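Long-range contacts in extracellular endo-alpha-(1->5)-L-arabinanase 1 (Bacillus subtilis, PDB 1UV4), which cleaves internal alpha-1,5-L-arabinofuranosidic linkages of linear and sugar-beet arabinan, helping to break down the plant cell wall, and binds calcium: residues N64-Y69 and T98-L103; Q71-P76 and Y89-F94; G194-M199 and K221-P226. All blocks are in the same frame, centred on the assembly; numbering follows the deposited sequence.

Interaction 1. Residues N64-Y69 and T98-L103; sequences NYVPNY and TSAIGL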
ATOM      1  N   ASN A  64      12.388  -5.406 -18.925  1.00 14.54           N
ATOM      2  CA  ASN A  64      11.906  -4.704 -20.107  1.00 14.62           C
ATOM      3  C   ASN A  64      11.332  -3.341 -19.778  1.00 14.31           C
ATOM      4  O   ASN A  64      11.205  -2.500 -20.671  1.00 14.51           O
ATOM      5  CB  ASN A  64      10.807  -5.489 -20.834  1.00 14.57           C
ATOM      6  CG  ASN A  64      11.281  -6.859 -21.302  1.00 18.29           C
ATOM      7  OD1 ASN A  64      12.485  -7.077 -21.505  1.00 22.79           O
ATOM      8  ND2 ASN A  64      10.338  -7.772 -21.507  1.00 20.01           N
ATOM      9  N   TYR A  65      10.910  -3.162 -18.534  1.00 14.28           N
ATOM     10  CA  TYR A  65      10.275  -1.911 -18.079  1.00 13.94           C
ATOM     11  C   TYR A  65      11.105  -1.163 -17.049  1.00 14.44           C
ATOM     12  O   TYR A  65      11.088   0.081 -16.992  1.00 14.75           O
ATOM     13  CB  TYR A  65       8.854  -2.174 -17.554  1.00 14.60           C
ATOM     14  CG  TYR A  65       7.961  -2.733 -18.604  1.00 15.87           C
ATOM     15  CD1 TYR A  65       7.594  -1.988 -19.698  1.00 21.23           C
ATOM     16  CD2 TYR A  65       7.553  -4.064 -18.556  1.00 19.60           C
ATOM     17  CE1 TYR A  65       6.806  -2.514 -20.693  1.00 21.91           C
ATOM     18  CE2 TYR A  65       6.757  -4.597 -19.530  1.00 21.30           C
ATOM     19  CZ  TYR A  65       6.416  -3.823 -20.613  1.00 21.78           C
ATOM     20  OH  TYR A  65       5.618  -4.353 -21.553  1.00 25.48           O
ATOM     21  N   VAL A  66      11.854  -1.891 -16.239  1.00 13.87           N
ATOM     22  CA  VAL A  66      12.686  -1.343 -15.182  1.00 14.68           C
ATOM     23  C   VAL A  66      14.073  -1.967 -15.278  1.00 15.40           C
ATOM     24  O   VAL A  66      14.438  -2.840 -14.479  1.00 15.75           O
ATOM     25  CB  VAL A  66      12.063  -1.620 -13.793  1.00 14.63           C
ATOM     26  CG1 VAL A  66      12.808  -0.894 -12.652  1.00 15.59           C
ATOM     27  CG2 VAL A  66      10.582  -1.267 -13.767  1.00 16.12           C
ATOM     28  N   PRO A  67      14.833  -1.554 -16.263  1.00 15.86           N
ATOM     29  CA  PRO A  67      16.120  -2.198 -16.519  1.00 17.53           C
ATOM     30  C   PRO A  67      17.034  -2.411 -15.321  1.00 19.66           C
ATOM     31  O   PRO A  67      17.717  -3.430 -15.293  1.00 21.10           O
ATOM     32  CB  PRO A  67      16.781  -1.269 -17.525  1.00 17.32           C
ATOM     33  CG  PRO A  67      15.738  -0.352 -18.024  1.00 16.60           C
ATOM     34  CD  PRO A  67      14.482  -0.576 -17.297  1.00 15.91           C
ATOM     35  N   ASN A  68      17.121  -1.508 -14.369  1.00 20.19           N
ATOM     36  CA  ASN A  68      18.107  -1.838 -13.309  1.00 21.25           C
ATOM     37  C   ASN A  68      17.395  -1.869 -11.988  1.00 19.77           C
ATOM     38  O   ASN A  68      17.758  -1.227 -10.988  1.00 20.57           O
ATOM     39  CB  ASN A  68      19.347  -0.956 -13.383  1.00 22.34           C
ATOM     40  CG  ASN A  68      20.266  -1.382 -14.517  1.00 25.18           C
ATOM     41  OD1 ASN A  68      20.136  -0.893 -15.646  1.00 27.40           O
ATOM     42  ND2 ASN A  68      21.186  -2.336 -14.240  1.00 28.80           N
ATOM     43  N   TYR A  69      16.321  -2.658 -12.004  1.00 16.98           N
ATOM     44  CA  TYR A  69      15.481  -2.794 -10.827  1.00 15.25           C
ATOM     45  C   TYR A  69      16.310  -3.318  -9.671  1.00 13.93           C
ATOM     46  O   TYR A  69      17.226  -4.154  -9.846  1.00 13.82           O
ATOM     47  CB  TYR A  69      14.246  -3.680 -11.076  1.00 15.32           C
ATOM     48  CG  TYR A  69      14.473  -5.115 -11.456  1.00 13.23           C
ATOM     49  CD1 TYR A  69      14.674  -6.091 -10.490  1.00 12.89           C
ATOM     50  CD2 TYR A  69      14.516  -5.492 -12.778  1.00 14.19           C
ATOM     51  CE1 TYR A  69      14.905  -7.393 -10.837  1.00 12.48           C
ATOM     52  CE2 TYR A  69      14.700  -6.797 -13.155  1.00 13.80           C
ATOM     53  CZ  TYR A  69      14.897  -7.757 -12.180  1.00 12.04           C
ATOM     54  OH  TYR A  69      15.110  -9.033 -12.608  1.00 13.88           O
ATOM     55  N   THR A  98      11.143   5.397 -12.783  1.00 12.55           N
ATOM     56  CA  THR A  98      11.084   4.309 -13.734  1.00 13.42           C
ATOM     57  C   THR A  98      10.779   3.031 -12.947  1.00 13.33           C
ATOM     58  O   THR A  98      11.646   2.463 -12.293  1.00 13.71           O
ATOM     59  CB  THR A  98      12.373   4.219 -14.497  1.00 13.31           C
ATOM     60  OG1 THR A  98      12.585   5.447 -15.207  1.00 14.41           O
ATOM     61  CG2 THR A  98      12.274   3.150 -15.574  1.00 13.47           C
ATOM     62  N   SER A  99       9.520   2.618 -13.034  1.00 13.59           N
ATOM     63  CA  SER A  99       8.934   1.618 -12.154  1.00 13.23           C
ATOM     64  C   SER A  99       7.801   0.882 -12.823  1.00 13.80           C
ATOM     65  O   SER A  99       7.272   1.312 -13.829  1.00 14.27           O
ATOM     66  CB  SER A  99       8.381   2.272 -10.877  1.00 13.51           C
ATOM     67  OG  SER A  99       9.309   3.082 -10.211  1.00 13.52           O
ATOM     68  N   ALA A 100       7.423  -0.264 -12.257  1.00 13.61           N
ATOM     69  CA  ALA A 100       6.266  -0.990 -12.780  1.00 13.95           C
ATOM     70  C   ALA A 100       5.528  -1.672 -11.665  1.00 15.27           C
ATOM     71  O   ALA A 100       6.115  -2.077 -10.671  1.00 14.56           O
ATOM     72  CB  ALA A 100       6.684  -2.027 -13.795  1.00 14.64           C
ATOM     73  N   ILE A 101       4.225  -1.784 -11.835  1.00 14.34           N
ATOM     74  CA  ILE A 101       3.405  -2.607 -10.951  1.00 14.98           C
ATOM     75  C   ILE A 101       3.077  -3.869 -11.717  1.00 14.40           C
ATOM     76  O   ILE A 101       2.617  -3.816 -12.855  1.00 13.81           O
ATOM     77  CB  ILE A 101       2.097  -1.863 -10.482  1.00 13.68           C
ATOM     78  CG1 ILE A 101       2.442  -0.726  -9.540  1.00 14.36           C
ATOM     79  CG2 ILE A 101       1.082  -2.824  -9.859  1.00 14.85           C
ATOM     80  CD1 ILE A 101       1.382   0.339  -9.421  1.00 15.68           C
ATOM     81  N   GLY A 102       3.338  -5.010 -11.067  1.00 13.51           N
ATOM     82  CA  GLY A 102       3.004  -6.318 -11.611  1.00 13.49           C
ATOM     83  C   GLY A 102       1.876  -6.948 -10.803  1.00 12.83           C
ATOM     84  O   GLY A 102       1.465  -6.451  -9.749  1.00 12.33           O
ATOM     85  N   LEU A 103       1.366  -8.025 -11.333  1.00 12.58           N
ATOM     86  CA  LEU A 103       0.249  -8.780 -10.722  1.00 12.71           C
ATOM     87  C   LEU A 103       0.555 -10.256 -10.771  1.00 12.04           C
ATOM     88  O   LEU A 103       0.964 -10.788 -11.826  1.00 12.93           O
ATOM     89  CB  LEU A 103      -1.065  -8.544 -11.495  1.00 12.80           C
ATOM     90  CG  LEU A 103      -2.309  -9.295 -11.025  1.00 11.55           C
ATOM     91  CD1 LEU A 103      -2.690  -8.889  -9.654  1.00 13.84           C
ATOM     92  CD2 LEU A 103      -3.487  -9.046 -12.039  1.00 13.17           C
TER

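Interaction 2. Residues Q71-P76 and Y89-F94; sequences QNQWAP and YSVSSF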
ATOM      1  N   GLN A  71      16.800  -5.544  -6.310  1.00 13.44           N
ATOM      2  CA  GLN A  71      16.506  -6.986  -6.240  1.00 13.23           C
ATOM      3  C   GLN A  71      15.253  -7.247  -5.410  1.00 13.62           C
ATOM      4  O   GLN A  71      14.565  -8.215  -5.668  1.00 12.15           O
ATOM      5  CB  GLN A  71      17.654  -7.777  -5.718  1.00 13.73           C
ATOM      6  CG  GLN A  71      18.056  -7.477  -4.302  1.00 16.45           C
ATOM      7  CD  GLN A  71      19.242  -8.315  -3.863  1.00 17.46           C
ATOM      8  OE1 GLN A  71      19.588  -9.312  -4.522  1.00 20.58           O
ATOM      9  NE2 GLN A  71      19.904  -7.888  -2.813  1.00 20.95           N
ATOM     10  N   ASN A  72      14.941  -6.381  -4.440  1.00 12.43           N
ATOM     11  CA  ASN A  72      13.754  -6.555  -3.628  1.00 12.90           C
ATOM     12  C   ASN A  72      12.587  -5.881  -4.307  1.00 12.35           C
ATOM     13  O   ASN A  72      12.694  -4.779  -4.876  1.00 12.01           O
ATOM     14  CB  ASN A  72      13.954  -6.025  -2.178  1.00 11.53           C
ATOM     15  CG  ASN A  72      14.120  -4.485  -2.057  1.00 16.12           C
ATOM     16  OD1 ASN A  72      13.670  -3.887  -1.056  1.00 15.86           O
ATOM     17  ND2 ASN A  72      14.840  -3.873  -2.997  1.00 16.64           N
ATOM     18  N   GLN A  73      11.424  -6.532  -4.275  1.00 11.71           N
ATOM     19  CA  GLN A  73      10.200  -5.887  -4.770  1.00 12.44           C
ATOM     20  C   GLN A  73       9.451  -5.217  -3.600  1.00 11.56           C
ATOM     21  O   GLN A  73       9.722  -5.495  -2.446  1.00 11.37           O
ATOM     22  CB  GLN A  73       9.278  -6.846  -5.522  1.00 12.01           C
ATOM     23  CG  GLN A  73       9.806  -7.139  -6.953  1.00 14.18           C
ATOM     24  CD  GLN A  73      11.132  -7.846  -6.945  1.00 11.81           C
ATOM     25  OE1 GLN A  73      11.287  -8.970  -6.463  1.00 11.90           O
ATOM     26  NE2 GLN A  73      12.143  -7.184  -7.482  1.00 11.60           N
ATOM     27  N   TRP A  74       8.583  -4.253  -3.920  1.00 11.50           N
ATOM     28  CA  TRP A  74       8.086  -3.343  -2.888  1.00 12.55           C
ATOM     29  C   TRP A  74       6.575  -3.298  -2.765  1.00 12.54           C
ATOM     30  O   TRP A  74       5.835  -3.409  -3.739  1.00 13.20           O
ATOM     31  CB  TRP A  74       8.508  -1.861  -3.113  1.00 11.89           C
ATOM     32  CG  TRP A  74       9.928  -1.574  -3.433  1.00 11.22           C
ATOM     33  CD1 TRP A  74      11.010  -2.411  -3.359  1.00 11.74           C
ATOM     34  CD2 TRP A  74      10.409  -0.356  -3.962  1.00 12.38           C
ATOM     35  NE1 TRP A  74      12.150  -1.763  -3.787  1.00 14.11           N
ATOM     36  CE2 TRP A  74      11.800  -0.502  -4.169  1.00 11.76           C
ATOM     37  CE3 TRP A  74       9.808   0.864  -4.286  1.00 13.63           C
ATOM     38  CZ2 TRP A  74      12.593   0.529  -4.664  1.00 13.53           C
ATOM     39  CZ3 TRP A  74      10.637   1.888  -4.776  1.00 13.39           C
ATOM     40  CH2 TRP A  74      11.978   1.699  -4.956  1.00 13.86           C
ATOM     41  N   ALA A  75       6.123  -3.085  -1.541  1.00 12.93           N
ATOM     42  CA  ALA A  75       4.770  -2.601  -1.272  1.00 13.76           C
ATOM     43  C   ALA A  75       3.670  -3.468  -1.887  1.00 14.03           C
ATOM     44  O   ALA A  75       2.876  -3.046  -2.692  1.00 14.55           O
ATOM     45  CB  ALA A  75       4.670  -1.138  -1.677  1.00 13.06           C
ATOM     46  N   PRO A  76       3.664  -4.736  -1.477  1.00 12.78           N
ATOM     47  CA  PRO A  76       2.641  -5.665  -1.954  1.00 13.41           C
ATOM     48  C   PRO A  76       1.253  -5.276  -1.473  1.00 13.16           C
ATOM     49  O   PRO A  76       1.071  -4.619  -0.456  1.00 13.90           O
ATOM     50  CB  PRO A  76       3.117  -6.985  -1.391  1.00 13.07           C
ATOM     51  CG  PRO A  76       3.735  -6.619  -0.153  1.00 12.95           C
ATOM     52  CD  PRO A  76       4.544  -5.339  -0.467  1.00 12.85           C
ATOM     53  N   TYR A  89       2.226  -5.699  -6.830  1.00 13.40           N
ATOM     54  CA  TYR A  89       3.518  -5.420  -6.194  1.00 13.30           C
ATOM     55  C   TYR A  89       4.286  -4.437  -7.088  1.00 12.73           C
ATOM     56  O   TYR A  89       3.938  -4.253  -8.251  1.00 14.00           O
ATOM     57  CB  TYR A  89       4.297  -6.728  -5.956  1.00 12.81           C
ATOM     58  CG  TYR A  89       4.591  -7.411  -7.248  1.00 12.99           C
ATOM     59  CD1 TYR A  89       3.678  -8.283  -7.825  1.00 13.64           C
ATOM     60  CD2 TYR A  89       5.746  -7.130  -7.954  1.00 14.77           C
ATOM     61  CE1 TYR A  89       3.916  -8.852  -9.045  1.00 13.73           C
ATOM     62  CE2 TYR A  89       5.995  -7.674  -9.138  1.00 13.49           C
ATOM     63  CZ  TYR A  89       5.084  -8.551  -9.719  1.00 11.62           C
ATOM     64  OH  TYR A  89       5.349  -9.126 -10.958  1.00 13.59           O
ATOM     65  N   SER A  90       5.395  -3.909  -6.570  1.00 13.90           N
ATOM     66  CA  SER A  90       6.142  -2.853  -7.250  1.00 13.93           C
ATOM     67  C   SER A  90       7.543  -3.338  -7.606  1.00 13.71           C
ATOM     68  O   SER A  90       8.224  -3.991  -6.794  1.00 14.04           O
ATOM     69  CB  SER A  90       6.319  -1.594  -6.367  1.00 13.93           C
ATOM     70  OG  SER A  90       5.158  -1.301  -5.638  1.00 14.25           O
ATOM     71  N   VAL A  91       7.982  -3.027  -8.834  1.00 13.42           N
ATOM     72  CA  VAL A  91       9.336  -3.269  -9.280  1.00 12.46           C
ATOM     73  C   VAL A  91       9.969  -1.891  -9.541  1.00 12.68           C
ATOM     74  O   VAL A  91       9.447  -1.147 -10.329  1.00 13.26           O
ATOM     75  CB  VAL A  91       9.305  -4.061 -10.612  1.00 12.76           C
ATOM     76  CG1 VAL A  91      10.696  -4.274 -11.126  1.00 13.95           C
ATOM     77  CG2 VAL A  91       8.533  -5.357 -10.450  1.00 14.88           C
ATOM     78  N   SER A  92      11.064  -1.561  -8.875  1.00 12.35           N
ATOM     79  CA  SER A  92      11.595  -0.202  -9.018  1.00 12.13           C
ATOM     80  C   SER A  92      13.017  -0.168  -8.529  1.00 12.57           C
ATOM     81  O   SER A  92      13.638  -1.197  -8.268  1.00 12.24           O
ATOM     82  CB  SER A  92      10.676   0.718  -8.201  1.00 12.87           C
ATOM     83  OG  SER A  92      10.998   2.086  -8.361  1.00 13.72           O
ATOM     84  N   SER A  93      13.601   1.038  -8.501  1.00 12.04           N
ATOM     85  CA  SER A  93      14.899   1.287  -7.862  1.00 11.95           C
ATOM     86  C   SER A  93      14.789   2.566  -7.034  1.00 12.03           C
ATOM     87  O   SER A  93      14.016   3.454  -7.359  1.00 12.01           O
ATOM     88  CB  SER A  93      16.030   1.394  -8.881  1.00 14.11           C
ATOM     89  OG  SER A  93      15.833   2.440  -9.776  1.00 18.45           O
ATOM     90  N   PHE A  94      15.471   2.568  -5.912  1.00 12.96           N
ATOM     91  CA  PHE A  94      15.336   3.645  -4.934  1.00 13.12           C
ATOM     92  C   PHE A  94      15.439   5.045  -5.552  1.00 12.75           C
ATOM     93  O   PHE A  94      16.464   5.379  -6.179  1.00 14.60           O
ATOM     94  CB  PHE A  94      16.384   3.501  -3.848  1.00 13.77           C
ATOM     95  CG  PHE A  94      16.339   2.168  -3.093  1.00 15.20           C
ATOM     96  CD1 PHE A  94      15.161   1.673  -2.552  1.00 18.46           C
ATOM     97  CD2 PHE A  94      17.508   1.423  -2.926  1.00 19.02           C
ATOM     98  CE1 PHE A  94      15.142   0.469  -1.882  1.00 19.21           C
ATOM     99  CE2 PHE A  94      17.480   0.195  -2.254  1.00 17.02           C
ATOM    100  CZ  PHE A  94      16.290  -0.269  -1.740  1.00 18.11           C
TER
HETATM  101  O   HOH W   1      12.264  -4.105  -7.583  1.00 19.14           O

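Interaction 3. Residues G194-M199 and K221-P226; sequences GYYYLM and KSITGP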
ATOM      1  N   GLY A 194     -21.435   4.946   2.673  1.00 13.36           N
ATOM      2  CA  GLY A 194     -21.813   5.897   1.666  1.00 13.33           C
ATOM      3  C   GLY A 194     -20.701   6.808   1.238  1.00 12.50           C
ATOM      4  O   GLY A 194     -20.958   7.647   0.390  1.00 14.88           O
ATOM      5  N   TYR A 195     -19.491   6.623   1.781  1.00 11.84           N
ATOM      6  CA  TYR A 195     -18.322   7.389   1.354  1.00 12.26           C
ATOM      7  C   TYR A 195     -17.152   6.529   0.949  1.00 11.58           C
ATOM      8  O   TYR A 195     -16.916   5.466   1.515  1.00 11.71           O
ATOM      9  CB  TYR A 195     -17.785   8.328   2.454  1.00 12.61           C
ATOM     10  CG  TYR A 195     -18.584   9.585   2.740  1.00 12.19           C
ATOM     11  CD1 TYR A 195     -18.411  10.725   1.973  1.00 13.97           C
ATOM     12  CD2 TYR A 195     -19.474   9.625   3.804  1.00 15.63           C
ATOM     13  CE1 TYR A 195     -19.126  11.873   2.242  1.00 14.19           C
ATOM     14  CE2 TYR A 195     -20.204  10.762   4.070  1.00 14.73           C
ATOM     15  CZ  TYR A 195     -20.005  11.878   3.294  1.00 14.02           C
ATOM     16  OH  TYR A 195     -20.739  13.016   3.573  1.00 17.52           O
ATOM     17  N   TYR A 196     -16.418   7.046  -0.015  1.00 11.12           N
ATOM     18  CA  TYR A 196     -15.069   6.570  -0.301  1.00 11.98           C
ATOM     19  C   TYR A 196     -14.095   7.265   0.632  1.00 11.85           C
ATOM     20  O   TYR A 196     -14.151   8.476   0.828  1.00 12.36           O
ATOM     21  CB  TYR A 196     -14.710   6.803  -1.764  1.00 11.32           C
ATOM     22  CG  TYR A 196     -15.590   5.980  -2.685  1.00 12.45           C
ATOM     23  CD1 TYR A 196     -15.317   4.642  -2.947  1.00 12.45           C
ATOM     24  CD2 TYR A 196     -16.706   6.539  -3.279  1.00 11.98           C
ATOM     25  CE1 TYR A 196     -16.114   3.870  -3.790  1.00 12.28           C
ATOM     26  CE2 TYR A 196     -17.518   5.784  -4.118  1.00 11.01           C
ATOM     27  CZ  TYR A 196     -17.218   4.445  -4.385  1.00 12.21           C
ATOM     28  OH  TYR A 196     -18.021   3.705  -5.233  1.00 11.39           O
ATOM     29  N   TYR A 197     -13.213   6.482   1.240  1.00 11.94           N
ATOM     30  CA  TYR A 197     -12.151   6.995   2.097  1.00 12.33           C
ATOM     31  C   TYR A 197     -10.800   6.676   1.530  1.00 12.72           C
ATOM     32  O   TYR A 197     -10.548   5.517   1.173  1.00 13.93           O
ATOM     33  CB  TYR A 197     -12.234   6.421   3.519  1.00 12.27           C
ATOM     34  CG  TYR A 197     -13.477   6.852   4.260  1.00 11.79           C
ATOM     35  CD1 TYR A 197     -13.514   8.039   5.012  1.00 13.36           C
ATOM     36  CD2 TYR A 197     -14.646   6.092   4.179  1.00 12.49           C
ATOM     37  CE1 TYR A 197     -14.673   8.442   5.658  1.00 13.99           C
ATOM     38  CE2 TYR A 197     -15.841   6.510   4.829  1.00 12.97           C
ATOM     39  CZ  TYR A 197     -15.843   7.671   5.574  1.00 11.43           C
ATOM     40  OH  TYR A 197     -16.989   8.081   6.226  1.00 12.10           O
ATOM     41  N   LEU A 198      -9.950   7.682   1.444  1.00 12.58           N
ATOM     42  CA  LEU A 198      -8.560   7.543   1.004  1.00 12.60           C
ATOM     43  C   LEU A 198      -7.636   7.874   2.176  1.00 13.04           C
ATOM     44  O   LEU A 198      -7.755   8.935   2.776  1.00 13.65           O
ATOM     45  CB  LEU A 198      -8.263   8.478  -0.126  1.00 12.98           C
ATOM     46  CG  LEU A 198      -6.816   8.491  -0.615  1.00 14.15           C
ATOM     47  CD1 LEU A 198      -6.380   7.168  -1.226  1.00 14.15           C
ATOM     48  CD2 LEU A 198      -6.648   9.609  -1.646  1.00 13.66           C
ATOM     49  N   MET A 199      -6.752   6.964   2.538  1.00 13.09           N
ATOM     50  CA  MET A 199      -5.645   7.256   3.419  1.00 13.00           C
ATOM     51  C   MET A 199      -4.349   7.224   2.616  1.00 12.84           C
ATOM     52  O   MET A 199      -4.199   6.414   1.714  1.00 13.81           O
ATOM     53  CB  MET A 199      -5.523   6.232   4.530  1.00 14.57           C
ATOM     54  CG  MET A 199      -6.704   6.079   5.358  1.00 15.29           C
ATOM     55  SD  MET A 199      -6.336   4.949   6.766  1.00 21.77           S
ATOM     56  CE  MET A 199      -7.854   4.988   7.649  1.00 18.50           C
ATOM     57  N   LYS A 221     -17.777  11.364  -1.981  1.00 13.58           N
ATOM     58  CA  LYS A 221     -18.941  10.602  -2.394  1.00 13.93           C
ATOM     59  C   LYS A 221     -18.645   9.782  -3.670  1.00 13.72           C
ATOM     60  O   LYS A 221     -19.272   8.752  -3.903  1.00 13.68           O
ATOM     61  CB  LYS A 221     -20.170  11.522  -2.569  1.00 14.66           C
ATOM     62  CG  LYS A 221     -20.746  12.028  -1.263  1.00 17.98           C
ATOM     63  CD  LYS A 221     -21.450  10.876  -0.477  1.00 23.82           C
ATOM     64  CE  LYS A 221     -22.322  11.352   0.678  1.00 26.74           C
ATOM     65  NZ  LYS A 221     -22.600  10.206   1.602  1.00 29.85           N
ATOM     66  N   SER A 222     -17.715  10.249  -4.494  1.00 13.79           N
ATOM     67  CA  SER A 222     -17.351   9.505  -5.683  1.00 15.06           C
ATOM     68  C   SER A 222     -15.924   8.990  -5.572  1.00 13.87           C
ATOM     69  O   SER A 222     -15.057   9.586  -4.911  1.00 13.83           O
ATOM     70  CB  SER A 222     -17.546  10.352  -6.926  1.00 17.27           C
ATOM     71  OG  SER A 222     -16.573  11.332  -6.986  1.00 21.73           O
ATOM     72  N   ILE A 223     -15.666   7.869  -6.216  1.00 13.64           N
ATOM     73  CA  ILE A 223     -14.366   7.241  -6.054  1.00 13.18           C
ATOM     74  C   ILE A 223     -13.260   8.085  -6.661  1.00 13.66           C
ATOM     75  O   ILE A 223     -12.101   8.039  -6.217  1.00 12.54           O
ATOM     76  CB  ILE A 223     -14.374   5.770  -6.544  1.00 13.08           C
ATOM     77  CG1 ILE A 223     -13.162   5.001  -5.990  1.00 12.50           C
ATOM     78  CG2 ILE A 223     -14.433   5.693  -8.052  1.00 13.65           C
ATOM     79  CD1 ILE A 223     -13.142   3.514  -6.281  1.00 14.34           C
ATOM     80  N   THR A 224     -13.628   8.895  -7.648  1.00 13.23           N
ATOM     81  CA  THR A 224     -12.661   9.731  -8.325  1.00 13.46           C
ATOM     82  C   THR A 224     -12.447  11.081  -7.678  1.00 14.21           C
ATOM     83  O   THR A 224     -11.629  11.885  -8.179  1.00 14.96           O
ATOM     84  CB  THR A 224     -13.003   9.874  -9.807  1.00 14.31           C
ATOM     85  OG1 THR A 224     -14.380  10.228  -9.986  1.00 14.60           O
ATOM     86  CG2 THR A 224     -12.823   8.550 -10.550  1.00 14.85           C
ATOM     87  N   GLY A 225     -13.120  11.335  -6.555  1.00 14.10           N
ATOM     88  CA  GLY A 225     -12.883  12.516  -5.745  1.00 13.45           C
ATOM     89  C   GLY A 225     -13.784  13.696  -6.082  1.00 14.52           C
ATOM     90  O   GLY A 225     -14.706  13.584  -6.893  1.00 14.80           O
ATOM     91  N   PRO A 226     -13.523  14.856  -5.490  1.00 14.68           N
ATOM     92  CA  PRO A 226     -12.352  15.098  -4.642  1.00 13.70           C
ATOM     93  C   PRO A 226     -12.492  14.554  -3.257  1.00 13.21           C
ATOM     94  O   PRO A 226     -13.584  14.646  -2.666  1.00 15.06           O
ATOM     95  CB  PRO A 226     -12.283  16.648  -4.593  1.00 14.78           C
ATOM     96  CG  PRO A 226     -13.736  17.099  -4.685  1.00 14.45           C
ATOM     97  CD  PRO A 226     -14.306  16.088  -5.700  1.00 15.37           C
TER
HETATM   98  O   HOH W   2     -21.035   7.607  -2.374  1.00 30.43           O

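Interaction 1. Residues N64-Y69 and T98-L103
Val66 lays both of its methyl groups against the backbone leading into strand 99-106. CG2 stands 3.6 Å from Ser99 C and equally close to Ala100 N, so it rests on the peptide group joining these two residues. CG1 reaches further back along the chain, to 3.6 Å from Thr98 O. The branching at CB explains the division: CG1 lies anti to the backbone N (chi1 -172°) and CG2 anti to the carbonyl carbon, which spreads the two methyls along consecutive peptide units. Side chain meets side chain as well, for Val66 CG2 is 4.0 Å from Ala100 CB, the methyl that the strand directs at the loop.

Two further contacts flank the valine. Thr98 CG2 comes within 3.6 Å of Tyr65 O. Tyr65 takes part through the root of its side chain, with CB 4.3 Å from Ala100 CB, while the ring leads off, away from residues 98-103. No hydrogen bond spans the two segments, and the 188 Å² buried between them, both sides summed, is a matter of van der Waals contact. The nearest CA atoms, those of Val66 and Ser99, are 5.7 Å apart, and residues 64-69 form no regular strand; the loop therefore lies against the sheet without extending it.

Ser99 points its CB away from the loop, and its OG is hydrogen-bonded to Asn130 OD1, of a substrate-binding residue by similarity. The loop, between strands 49-54 and 74-81, packs against a four-stranded antiparallel blade of the propeller: strand 99-106 runs between strands 84-91 and 115-123, with Val66 also touching Val91 of the former and Tyr65 touching Leu119 and Arg122 of the latter.

Interaction 2. Residues Q71-P76 and Y89-F94
The Trp74 indole has Ser92 on one face and the backbone leading into Phe94 at its rim. Ser92 CB makes a CH-pi contact, 3.8 Å from the centroid of the six-membered ring and 19° off its normal, while Phe94 N sits at the edge, in the ring plane. The Phe94 ring is nearly parallel to the indole, with planes at 10°, but is slid so far that the two barely overlap; their closest atoms, Trp74 CZ2 and Phe94 CD1, are 3.5 Å apart. Trp74 CG is anti to the carbonyl carbon (chi1 -47°), a setting that carries the indole across to Ser92 and Phe94.

Behind these rings the chain forms the end of a beta hairpin, strands 74-81 and 84-91, within one antiparallel blade of the five-bladed propeller characteristic of family 43. Between residues 71-76 and 89-94 the antiparallel hydrogen-bonded pair is Trp74 with Ser90: Trp74 N donates to Ser90 O at 2.9 Å, and Ser90 N returns a bond to Trp74 O. That carbonyl also accepts from Ser90 OG, which comes from above the carbonyl plane.

Beyond the pair the two chains diverge, and a water bridges them, donating to Asn72 O and accepting from Gln73 NE2 and Ser92 N. Gln73 lies side by side with Val91, CG 4.1 Å from Val91 CG2. Ser90 OG further engages Asp133 N, tying the hairpin to a residue inferred to tune the catalytic acid.

Interaction 3. Residues G194-M199 and K221-P226
Cation-pi and CH-pi contacts dominate this meeting of strand 195-203 with the loop after strand 212-220. Lys221 doubles back over one face of Tyr195: NZ is 3.6 Å from the ring centroid and 19° off the normal, and CE also lies over that face. A bend at chi2 (-71°) turns the lysine chain back to the ring. On Tyr196, Ile223 CB sits over the ring centre, 3.7 Å from the centroid and only 7° off the normal, while Lys221 O approaches the ring edge, 3.4 Å from CD2.

Among the polar contacts, Lys221 NZ donates to Gly194 O at 3.3 Å from well above the carbonyl plane. A water bridges the two backbones, donating to Gly194 O at 2.8 Å and to Lys221 O. Ser222 to Gly225 form a type I turn, with Gly225 N bonded to Ser222 O.

Beyond the two segments, Tyr196 OH bonds to Lys140 N and Tyr195 also meets Arg219 in a cation-pi contact. Across this contact the lysine ammonium is probably stabilised mainly by the Tyr195 face, with Gly194 O a lesser, poorly aligned partner and no carboxylate taking part.

In the fold
Interactions 1 and 2 share one blade, their centres 8 Å apart. Strands 84-91 and 99-106 are neighbours there, joined by Ala100 O and Val91 N at 2.8 Å and by the hydroxyls of Ser99 and Ser92, with OG atoms 2.7 Å apart. Interaction 2 approaches the catalytic centre most closely: by nearest atoms, the Ala75 side chain is about 3 Å from that of Asp133, about 4 Å from that of Asp14, the inferred proton acceptor, and about 5 Å from a calcium ion. Interaction 3 belongs to another blade, across the chain's centre from interaction 2 and 27 Å away between centres; the nearest atom of its Ile223 side chain remains about 13 Å from calcium.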